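Local structure of TqaA (Penicillium aethiopicum, 5DLK) at residues 61-75 with 168-181. The protein probably acts as a nonribosomal peptide synthetase, this chain being its terminal condensation-like domain, linked to macrocyclization of the finished peptide. Sequence-based numbering, arbitrary orientation.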
ATOM      1  N   PHE A  61      -1.627   7.730  -0.395  1.00 16.72           N
ATOM      2  CA  PHE A  61      -0.189   7.563  -0.186  1.00 15.70           C
ATOM      3  C   PHE A  61       0.591   8.812  -0.580  1.00 16.62           C
ATOM      4  O   PHE A  61       1.545   9.184   0.092  1.00 17.13           O
ATOM      5  CB  PHE A  61       0.314   6.342  -0.959  1.00 16.26           C
ATOM      6  CG  PHE A  61      -0.059   5.040  -0.323  1.00 17.18           C
ATOM      7  CD1 PHE A  61       0.302   4.776   0.989  1.00 19.10           C
ATOM      8  CD2 PHE A  61      -0.789   4.082  -1.023  1.00 15.74           C
ATOM      9  CE1 PHE A  61      -0.046   3.579   1.604  1.00 20.75           C
ATOM     10  CE2 PHE A  61      -1.144   2.873  -0.421  1.00 18.79           C
ATOM     11  CZ  PHE A  61      -0.769   2.623   0.910  1.00 18.33           C
ATOM     12  N   ILE A  62       0.202   9.458  -1.672  1.00 16.64           N
ATOM     13  CA  ILE A  62       0.920  10.662  -2.115  1.00 15.24           C
ATOM     14  C   ILE A  62       0.808  11.788  -1.091  1.00 20.34           C
ATOM     15  O   ILE A  62       1.813  12.439  -0.745  1.00 18.55           O
ATOM     16  CB  ILE A  62       0.417  11.126  -3.508  1.00 17.43           C
ATOM     17  CG1 ILE A  62       0.851  10.087  -4.547  1.00 19.34           C
ATOM     18  CG2 ILE A  62       0.978  12.496  -3.849  1.00 20.82           C
ATOM     19  CD1 ILE A  62       0.201  10.243  -5.912  1.00 20.01           C
ATOM     20  N   LYS A  63      -0.396  11.977  -0.543  1.00 17.83           N
ATOM     21  CA  LYS A  63      -0.613  13.033   0.430  1.00 17.45           C
ATOM     22  C   LYS A  63       0.188  12.819   1.699  1.00 18.01           C
ATOM     23  O   LYS A  63       0.472  13.769   2.426  1.00 24.20           O
ATOM     24  CB  LYS A  63      -2.096  13.133   0.815  1.00 22.09           C
ATOM     25  CG  LYS A  63      -2.999  13.827  -0.183  1.00 28.48           C
ATOM     26  CD  LYS A  63      -4.387  13.977   0.480  1.00 33.96           C
ATOM     27  CE  LYS A  63      -5.436  14.559  -0.445  1.00 45.77           C
ATOM     28  NZ  LYS A  63      -5.022  15.891  -0.993  1.00 47.44           N
ATOM     29  N   ARG A  64       0.528  11.565   1.969  1.00 18.10           N
ATOM     30  CA  ARG A  64       1.261  11.201   3.175  1.00 19.00           C
ATOM     31  C   ARG A  64       2.773  11.047   2.928  1.00 21.05           C
ATOM     32  O   ARG A  64       3.528  10.573   3.802  1.00 20.23           O
ATOM     33  CB  ARG A  64       0.662   9.922   3.756  1.00 17.04           C
ATOM     34  CG  ARG A  64      -0.710  10.208   4.429  1.00 17.00           C
ATOM     35  CD  ARG A  64      -1.604   8.984   4.547  1.00 19.43           C
ATOM     36  NE  ARG A  64      -2.912   9.374   5.097  1.00 19.23           N
ATOM     37  CZ  ARG A  64      -3.878   9.994   4.413  1.00 22.05           C
ATOM     38  NH1 ARG A  64      -3.714  10.342   3.131  1.00 17.12           N
ATOM     39  NH2 ARG A  64      -5.015  10.306   5.027  1.00 19.99           N
ATOM     40  N   GLY A  65       3.213  11.458   1.741  1.00 19.08           N
ATOM     41  CA  GLY A  65       4.641  11.466   1.435  1.00 20.76           C
ATOM     42  C   GLY A  65       5.239  10.075   1.481  1.00 20.71           C
ATOM     43  O   GLY A  65       6.395   9.899   1.889  1.00 22.19           O
ATOM     44  N   THR A  66       4.454   9.080   1.063  1.00 18.47           N
ATOM     45  CA  THR A  66       4.856   7.690   1.218  1.00 15.70           C
ATOM     46  C   THR A  66       5.862   7.349   0.123  1.00 19.12           C
ATOM     47  O   THR A  66       5.530   7.317  -1.055  1.00 19.06           O
ATOM     48  CB  THR A  66       3.652   6.743   1.163  1.00 21.16           C
ATOM     49  OG1 THR A  66       2.581   7.330   1.909  1.00 18.81           O
ATOM     50  CG2 THR A  66       3.997   5.388   1.800  1.00 17.18           C
ATOM     51  N   PHE A  67       7.104   7.111   0.531  1.00 19.16           N
ATOM     52  CA  PHE A  67       8.217   7.081  -0.413  1.00 18.47           C
ATOM     53  C   PHE A  67       9.264   6.120   0.130  1.00 19.40           C
ATOM     54  O   PHE A  67       9.619   6.184   1.311  1.00 20.41           O
ATOM     55  CB  PHE A  67       8.749   8.501  -0.569  1.00 20.33           C
ATOM     56  CG  PHE A  67       9.789   8.681  -1.644  1.00 18.82           C
ATOM     57  CD1 PHE A  67       9.553   8.276  -2.952  1.00 23.10           C
ATOM     58  CD2 PHE A  67      10.975   9.349  -1.344  1.00 23.55           C
ATOM     59  CE1 PHE A  67      10.529   8.496  -3.954  1.00 21.35           C
ATOM     60  CE2 PHE A  67      11.951   9.568  -2.323  1.00 26.41           C
ATOM     61  CZ  PHE A  67      11.724   9.134  -3.627  1.00 23.27           C
ATOM     62  N   HIS A  68       9.710   5.195  -0.709  1.00 18.72           N
ATOM     63  CA  HIS A  68      10.634   4.152  -0.283  1.00 17.97           C
ATOM     64  C   HIS A  68      11.889   4.145  -1.129  1.00 19.97           C
ATOM     65  O   HIS A  68      11.848   4.476  -2.314  1.00 19.63           O
ATOM     66  CB  HIS A  68       9.997   2.770  -0.391  1.00 19.38           C
ATOM     67  CG  HIS A  68       9.049   2.453   0.726  1.00 23.36           C
ATOM     68  ND1 HIS A  68       7.873   3.144   0.921  1.00 23.33           N
ATOM     69  CD2 HIS A  68       9.116   1.529   1.711  1.00 24.29           C
ATOM     70  CE1 HIS A  68       7.254   2.657   1.986  1.00 24.20           C
ATOM     71  NE2 HIS A  68       7.980   1.667   2.475  1.00 23.11           N
ATOM     72  N   SER A  69      12.991   3.754  -0.500  1.00 21.81           N
ATOM     73  CA  SER A  69      14.207   3.377  -1.213  1.00 22.10           C
ATOM     74  C   SER A  69      14.461   1.914  -0.906  1.00 19.44           C
ATOM     75  O   SER A  69      14.776   1.566   0.236  1.00 22.38           O
ATOM     76  CB  SER A  69      15.400   4.230  -0.769  1.00 24.30           C
ATOM     77  OG  SER A  69      16.564   3.861  -1.501  1.00 23.59           O
ATOM     78  N   TYR A  70      14.323   1.058  -1.914  1.00 21.96           N
ATOM     79  CA  TYR A  70      14.595  -0.358  -1.743  1.00 17.48           C
ATOM     80  C   TYR A  70      16.059  -0.619  -2.118  1.00 22.02           C
ATOM     81  O   TYR A  70      16.457  -0.392  -3.256  1.00 22.50           O
ATOM     82  CB  TYR A  70      13.652  -1.203  -2.589  1.00 21.15           C
ATOM     83  CG  TYR A  70      12.236  -1.196  -2.047  1.00 20.99           C
ATOM     84  CD1 TYR A  70      11.960  -1.751  -0.806  1.00 24.42           C
ATOM     85  CD2 TYR A  70      11.189  -0.632  -2.768  1.00 21.78           C
ATOM     86  CE1 TYR A  70      10.675  -1.745  -0.290  1.00 25.59           C
ATOM     87  CE2 TYR A  70       9.888  -0.627  -2.259  1.00 25.26           C
ATOM     88  CZ  TYR A  70       9.648  -1.188  -1.016  1.00 23.33           C
ATOM     89  OH  TYR A  70       8.369  -1.210  -0.480  1.00 25.05           O
ATOM     90  N   ASN A  71      16.826  -1.098  -1.148  1.00 21.11           N
ATOM     91  CA  ASN A  71      18.292  -1.083  -1.235  1.00 22.41           C
ATOM     92  C   ASN A  71      18.878  -2.483  -1.285  1.00 24.79           C
ATOM     93  O   ASN A  71      18.613  -3.306  -0.414  1.00 27.74           O
ATOM     94  CB  ASN A  71      18.879  -0.344  -0.044  1.00 22.95           C
ATOM     95  CG  ASN A  71      18.292   1.027   0.127  1.00 21.26           C
ATOM     96  OD1 ASN A  71      17.889   1.665  -0.846  1.00 23.06           O
ATOM     97  ND2 ASN A  71      18.227   1.494   1.373  1.00 22.90           N
ATOM     98  N   TRP A  72      19.696  -2.740  -2.298  1.00 27.38           N
ATOM     99  CA  TRP A  72      20.292  -4.050  -2.472  1.00 23.78           C
ATOM    100  C   TRP A  72      21.810  -3.957  -2.395  1.00 29.50           C
ATOM    101  O   TRP A  72      22.427  -3.368  -3.271  1.00 24.20           O
ATOM    102  CB  TRP A  72      19.875  -4.638  -3.808  1.00 26.59           C
ATOM    103  CG  TRP A  72      18.391  -4.848  -3.904  1.00 27.36           C
ATOM    104  CD1 TRP A  72      17.482  -4.051  -4.543  1.00 28.02           C
ATOM    105  CD2 TRP A  72      17.653  -5.909  -3.305  1.00 28.94           C
ATOM    106  NE1 TRP A  72      16.214  -4.570  -4.394  1.00 28.38           N
ATOM    107  CE2 TRP A  72      16.293  -5.713  -3.636  1.00 28.69           C
ATOM    108  CE3 TRP A  72      18.007  -7.018  -2.526  1.00 26.84           C
ATOM    109  CZ2 TRP A  72      15.296  -6.591  -3.227  1.00 28.52           C
ATOM    110  CZ3 TRP A  72      17.008  -7.885  -2.114  1.00 30.47           C
ATOM    111  CH2 TRP A  72      15.669  -7.661  -2.462  1.00 29.92           C
ATOM    112  N   THR A  73      22.397  -4.535  -1.354  1.00 26.46           N
ATOM    113  CA  THR A  73      23.852  -4.542  -1.218  1.00 28.60           C
ATOM    114  C   THR A  73      24.379  -5.807  -1.880  1.00 29.52           C
ATOM    115  O   THR A  73      24.064  -6.916  -1.453  1.00 29.02           O
ATOM    116  CB  THR A  73      24.299  -4.489   0.251  1.00 27.30           C
ATOM    117  OG1 THR A  73      23.723  -3.345   0.889  1.00 27.71           O
ATOM    118  CG2 THR A  73      25.828  -4.394   0.352  1.00 26.80           C
ATOM    119  N   ILE A  74      25.181  -5.622  -2.925  1.00 27.84           N
ATOM    120  CA  ILE A  74      25.639  -6.717  -3.775  1.00 27.86           C
ATOM    121  C   ILE A  74      27.152  -6.892  -3.610  1.00 35.10           C
ATOM    122  O   ILE A  74      27.903  -5.950  -3.835  1.00 29.65           O
ATOM    123  CB  ILE A  74      25.318  -6.450  -5.251  1.00 29.78           C
ATOM    124  CG1 ILE A  74      23.824  -6.127  -5.435  1.00 32.32           C
ATOM    125  CG2 ILE A  74      25.708  -7.645  -6.110  1.00 34.15           C
ATOM    126  CD1 ILE A  74      23.468  -5.656  -6.832  1.00 32.64           C
ATOM    127  N   LYS A  75      27.586  -8.083  -3.209  1.00 32.71           N
ATOM    128  CA  LYS A  75      29.013  -8.341  -2.987  1.00 35.97           C
ATOM    129  C   LYS A  75      29.494  -9.561  -3.753  1.00 38.29           C
ATOM    130  O   LYS A  75      28.849 -10.607  -3.733  1.00 40.45           O
ATOM    131  CB  LYS A  75      29.306  -8.526  -1.500  1.00 33.14           C
ATOM    132  CG  LYS A  75      29.237  -7.253  -0.698  1.00 33.26           C
ATOM    133  CD  LYS A  75      29.389  -7.529   0.785  1.00 29.48           C
ATOM    134  CE  LYS A  75      29.290  -6.240   1.571  1.00 35.08           C
ATOM    135  NZ  LYS A  75      29.154  -6.491   3.036  1.00 41.74           N
ATOM    136  N   GLU A 168      33.151  -4.611  -6.494  1.00 35.84           N
ATOM    137  CA  GLU A 168      32.819  -5.898  -5.890  1.00 40.81           C
ATOM    138  C   GLU A 168      32.040  -5.702  -4.582  1.00 38.08           C
ATOM    139  O   GLU A 168      31.737  -6.658  -3.864  1.00 35.28           O
ATOM    140  CB  GLU A 168      34.088  -6.718  -5.657  1.00 41.92           C
ATOM    141  CG  GLU A 168      34.900  -6.892  -6.940  1.00 42.84           C
ATOM    142  CD  GLU A 168      36.090  -7.832  -6.791  1.00 54.77           C
ATOM    143  OE1 GLU A 168      36.623  -7.957  -5.666  1.00 50.86           O
ATOM    144  OE2 GLU A 168      36.488  -8.442  -7.812  1.00 56.00           O
ATOM    145  N   HIS A 169      31.744  -4.441  -4.287  1.00 34.48           N
ATOM    146  CA  HIS A 169      30.843  -4.047  -3.205  1.00 31.99           C
ATOM    147  C   HIS A 169      30.056  -2.852  -3.724  1.00 31.98           C
ATOM    148  O   HIS A 169      30.606  -1.766  -3.925  1.00 30.62           O
ATOM    149  CB  HIS A 169      31.602  -3.704  -1.925  1.00 30.67           C
ATOM    150  CG  HIS A 169      30.724  -3.260  -0.792  1.00 32.67           C
ATOM    151  ND1 HIS A 169      31.221  -2.989   0.465  1.00 35.31           N
ATOM    152  CD2 HIS A 169      29.390  -3.032  -0.726  1.00 31.42           C
ATOM    153  CE1 HIS A 169      30.230  -2.612   1.256  1.00 37.77           C
ATOM    154  NE2 HIS A 169      29.109  -2.627   0.557  1.00 31.98           N
ATOM    155  N   VAL A 170      28.766  -3.067  -3.956  1.00 27.80           N
ATOM    156  CA  VAL A 170      27.942  -2.112  -4.677  1.00 26.23           C
ATOM    157  C   VAL A 170      26.556  -2.055  -4.006  1.00 26.69           C
ATOM    158  O   VAL A 170      26.082  -3.070  -3.523  1.00 28.04           O
ATOM    159  CB  VAL A 170      27.833  -2.534  -6.158  1.00 32.19           C
ATOM    160  CG1 VAL A 170      26.578  -2.032  -6.797  1.00 33.51           C
ATOM    161  CG2 VAL A 170      29.075  -2.099  -6.949  1.00 28.97           C
ATOM    162  N   VAL A 171      25.944  -0.876  -3.934  1.00 25.77           N
ATOM    163  CA  VAL A 171      24.540  -0.793  -3.493  1.00 25.18           C
ATOM    164  C   VAL A 171      23.690  -0.266  -4.639  1.00 25.51           C
ATOM    165  O   VAL A 171      23.995   0.773  -5.217  1.00 23.54           O
ATOM    166  CB  VAL A 171      24.358   0.108  -2.246  1.00 22.43           C
ATOM    167  CG1 VAL A 171      22.853   0.227  -1.869  1.00 25.52           C
ATOM    168  CG2 VAL A 171      25.148  -0.446  -1.066  1.00 26.33           C
ATOM    169  N   LEU A 172      22.631  -1.006  -4.969  1.00 23.32           N
ATOM    170  CA  LEU A 172      21.662  -0.571  -5.960  1.00 23.85           C
ATOM    171  C   LEU A 172      20.422  -0.120  -5.213  1.00 21.81           C
ATOM    172  O   LEU A 172      19.946  -0.866  -4.366  1.00 22.11           O
ATOM    173  CB  LEU A 172      21.316  -1.709  -6.912  1.00 25.24           C
ATOM    174  CG  LEU A 172      20.075  -1.538  -7.790  1.00 24.75           C
ATOM    175  CD1 LEU A 172      20.314  -0.508  -8.870  1.00 25.21           C
ATOM    176  CD2 LEU A 172      19.686  -2.880  -8.376  1.00 30.61           C
ATOM    177  N   THR A 173      19.923   1.088  -5.483  1.00 23.72           N
ATOM    178  CA  THR A 173      18.646   1.486  -4.874  1.00 24.02           C
ATOM    179  C   THR A 173      17.576   1.822  -5.913  1.00 24.52           C
ATOM    180  O   THR A 173      17.850   2.300  -7.022  1.00 22.38           O
ATOM    181  CB  THR A 173      18.811   2.680  -3.897  1.00 20.77           C
ATOM    182  OG1 THR A 173      18.820   3.921  -4.610  1.00 26.61           O
ATOM    183  CG2 THR A 173      20.110   2.540  -3.078  1.00 21.47           C
ATOM    184  N   ILE A 174      16.337   1.529  -5.535  1.00 22.04           N
ATOM    185  CA  ILE A 174      15.180   1.797  -6.359  1.00 20.35           C
ATOM    186  C   ILE A 174      14.254   2.678  -5.536  1.00 22.17           C
ATOM    187  O   ILE A 174      13.779   2.240  -4.495  1.00 22.02           O
ATOM    188  CB  ILE A 174      14.473   0.481  -6.760  1.00 27.66           C
ATOM    189  CG1 ILE A 174      15.518  -0.564  -7.179  1.00 27.63           C
ATOM    190  CG2 ILE A 174      13.408   0.723  -7.822  1.00 27.31           C
ATOM    191  CD1 ILE A 174      14.967  -1.972  -7.396  1.00 32.77           C
ATOM    192  N   GLN A 175      14.037   3.916  -5.967  1.00 21.96           N
ATOM    193  CA  GLN A 175      13.127   4.812  -5.262  1.00 21.07           C
ATOM    194  C   GLN A 175      11.754   4.705  -5.901  1.00 21.16           C
ATOM    195  O   GLN A 175      11.639   4.465  -7.097  1.00 18.07           O
ATOM    196  CB  GLN A 175      13.639   6.251  -5.275  1.00 22.44           C
ATOM    197  CG  GLN A 175      14.877   6.426  -4.414  1.00 22.54           C
ATOM    198  CD  GLN A 175      15.363   7.851  -4.363  1.00 21.72           C
ATOM    199  OE1 GLN A 175      14.757   8.754  -4.946  1.00 23.34           O
ATOM    200  NE2 GLN A 175      16.471   8.065  -3.663  1.00 22.72           N
ATOM    201  N   ILE A 176      10.707   4.848  -5.093  1.00 19.57           N
ATOM    202  CA  ILE A 176       9.365   4.599  -5.601  1.00 20.21           C
ATOM    203  C   ILE A 176       8.325   5.149  -4.613  1.00 19.52           C
ATOM    204  O   ILE A 176       8.505   5.095  -3.393  1.00 18.15           O
ATOM    205  CB  ILE A 176       9.149   3.072  -5.874  1.00 19.33           C
ATOM    206  CG1 ILE A 176       7.786   2.797  -6.531  1.00 17.99           C
ATOM    207  CG2 ILE A 176       9.372   2.236  -4.614  1.00 18.18           C
ATOM    208  CD1 ILE A 176       7.633   1.355  -7.038  1.00 21.47           C
ATOM    209  N   SER A 177       7.244   5.688  -5.165  1.00 19.78           N
ATOM    210  CA  SER A 177       6.097   6.152  -4.387  1.00 18.67           C
ATOM    211  C   SER A 177       5.143   4.977  -4.138  1.00 17.79           C
ATOM    212  O   SER A 177       4.958   4.131  -5.006  1.00 17.32           O
ATOM    213  CB  SER A 177       5.380   7.287  -5.139  1.00 20.24           C
ATOM    214  OG  SER A 177       4.105   7.548  -4.570  1.00 21.96           O
ATOM    215  N   HIS A 178       4.517   4.915  -2.961  1.00 17.88           N
ATOM    216  CA  HIS A 178       3.592   3.819  -2.667  1.00 14.85           C
ATOM    217  C   HIS A 178       2.342   3.892  -3.574  1.00 16.15           C
ATOM    218  O   HIS A 178       1.570   2.940  -3.661  1.00 18.38           O
ATOM    219  CB  HIS A 178       3.229   3.848  -1.163  1.00 17.46           C
ATOM    220  CG  HIS A 178       2.823   2.527  -0.582  1.00 16.78           C
ATOM    221  ND1 HIS A 178       2.198   1.528  -1.317  1.00 18.47           N
ATOM    222  CD2 HIS A 178       2.942   2.027   0.670  1.00 18.01           C
ATOM    223  CE1 HIS A 178       1.956   0.494  -0.544  1.00 18.89           C
ATOM    224  NE2 HIS A 178       2.387   0.773   0.681  1.00 20.84           N
ATOM    225  N   SER A 179       2.175   4.996  -4.302  1.00 18.95           N
ATOM    226  CA  SER A 179       1.145   5.041  -5.342  1.00 17.48           C
ATOM    227  C   SER A 179       1.456   4.063  -6.473  1.00 19.47           C
ATOM    228  O   SER A 179       0.617   3.841  -7.348  1.00 19.29           O
ATOM    229  CB  SER A 179       1.000   6.453  -5.918  1.00 19.73           C
ATOM    230  OG  SER A 179       2.214   6.888  -6.541  1.00 21.03           O
ATOM    231  N   GLN A 180       2.650   3.466  -6.438  1.00 18.48           N
ATOM    232  CA  GLN A 180       3.140   2.653  -7.557  1.00 19.61           C
ATOM    233  C   GLN A 180       3.397   1.193  -7.204  1.00 18.67           C
ATOM    234  O   GLN A 180       3.872   0.423  -8.044  1.00 21.64           O
ATOM    235  CB  GLN A 180       4.440   3.278  -8.126  1.00 15.21           C
ATOM    236  CG  GLN A 180       4.253   4.698  -8.627  1.00 16.96           C
ATOM    237  CD  GLN A 180       5.589   5.353  -8.975  1.00 20.51           C
ATOM    238  OE1 GLN A 180       6.382   5.665  -8.088  1.00 18.00           O
ATOM    239  NE2 GLN A 180       5.854   5.531 -10.275  1.00 21.65           N
ATOM    240  N   TRP A 181       3.083   0.782  -5.973  1.00 19.18           N
ATOM    241  CA  TRP A 181       3.300  -0.608  -5.595  1.00 17.87           C
ATOM    242  C   TRP A 181       2.382  -0.990  -4.425  1.00 20.78           C
ATOM    243  O   TRP A 181       1.777  -0.121  -3.798  1.00 18.02           O
ATOM    244  CB  TRP A 181       4.778  -0.859  -5.211  1.00 19.91           C
ATOM    245  CG  TRP A 181       5.204  -0.142  -3.965  1.00 19.56           C
ATOM    246  CD1 TRP A 181       5.659   1.138  -3.878  1.00 18.58           C
ATOM    247  CD2 TRP A 181       5.172  -0.647  -2.621  1.00 20.69           C
ATOM    248  NE1 TRP A 181       5.937   1.457  -2.574  1.00 19.91           N
ATOM    249  CE2 TRP A 181       5.646   0.379  -1.781  1.00 19.36           C
ATOM    250  CE3 TRP A 181       4.798  -1.868  -2.049  1.00 22.14           C
ATOM    251  CZ2 TRP A 181       5.751   0.229  -0.393  1.00 20.86           C
ATOM    252  CZ3 TRP A 181       4.902  -2.020  -0.662  1.00 20.76           C
ATOM    253  CH2 TRP A 181       5.372  -0.980   0.145  1.00 23.02           C
TER
HETATM  254  O   HOH W   1       4.300   9.160  -2.593  1.00 20.48           O
HETATM  255  O   HOH W   2       6.739   3.994  -1.401  1.00 20.10           O
HETATM  256  O   HOH W   3      18.039   5.811  -2.714  1.00 26.25           O
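The Ser177-His178 pair aligns with the His-His of the condensation-domain HHxxxDG motif and sets His178, just past strand 169-177, against Phe61 at the end of helix 56-63, which the turn through Gly65 joins to strand 67-75. The antiparallel pairing of the two strands is regular from Lys75-His169 to Phe67-Ser177: each hydrogen-bonded pair is joined in both directions, Ile74 N to Val170 O (2.8 Å) being one example, and His178 N to Thr66 O (3.2 Å) extends the link beyond them. The rings of Phe61 and His178 stack face to face, with centroids 3.8 Å apart and planes only 6° from parallel. The imidazole reaches one face of Phe61 because chi1 of His178 is -154°, swinging CG away from the backbone N, while Trp181 covers its other face. Thr66 CG2 lies at the imidazole edge, in its plane, 3.7 Å from His178 CD2, and Thr66 OG1 is itself tied to Phe61 O. An alanine in place of Phe61 would strip one face of His178 and is likely to leave the imidazole freer to tilt.

Trp181 is gripped on three sides. Its CZ2 edge points into the face of His68, 3.7 Å from CE1, with the ring planes at 81°; Tyr70 OH sits over the indole face turned from His178, 3.0 Å from CZ2. Water 2 accepts from Trp181 NE1, bonds His68 ND1 and donates to Ile176 O, tying Trp181 to His68 and strand 169-177. Phe190, from helix 186-197, adds an edge-to-face contact to Tyr70. At the far end, Lys75 CE rests over the His169 ring, 3.7 Å from its centroid. Trp181, whose side chain is about 4 Å from that of Gly183, a phosphopantetheine-binding position, brings the cluster close to that site; stacking between Phe61 and Trp181, with a weak bond from His178 ND1 to Trp181 O, probably limits how the imidazole can turn.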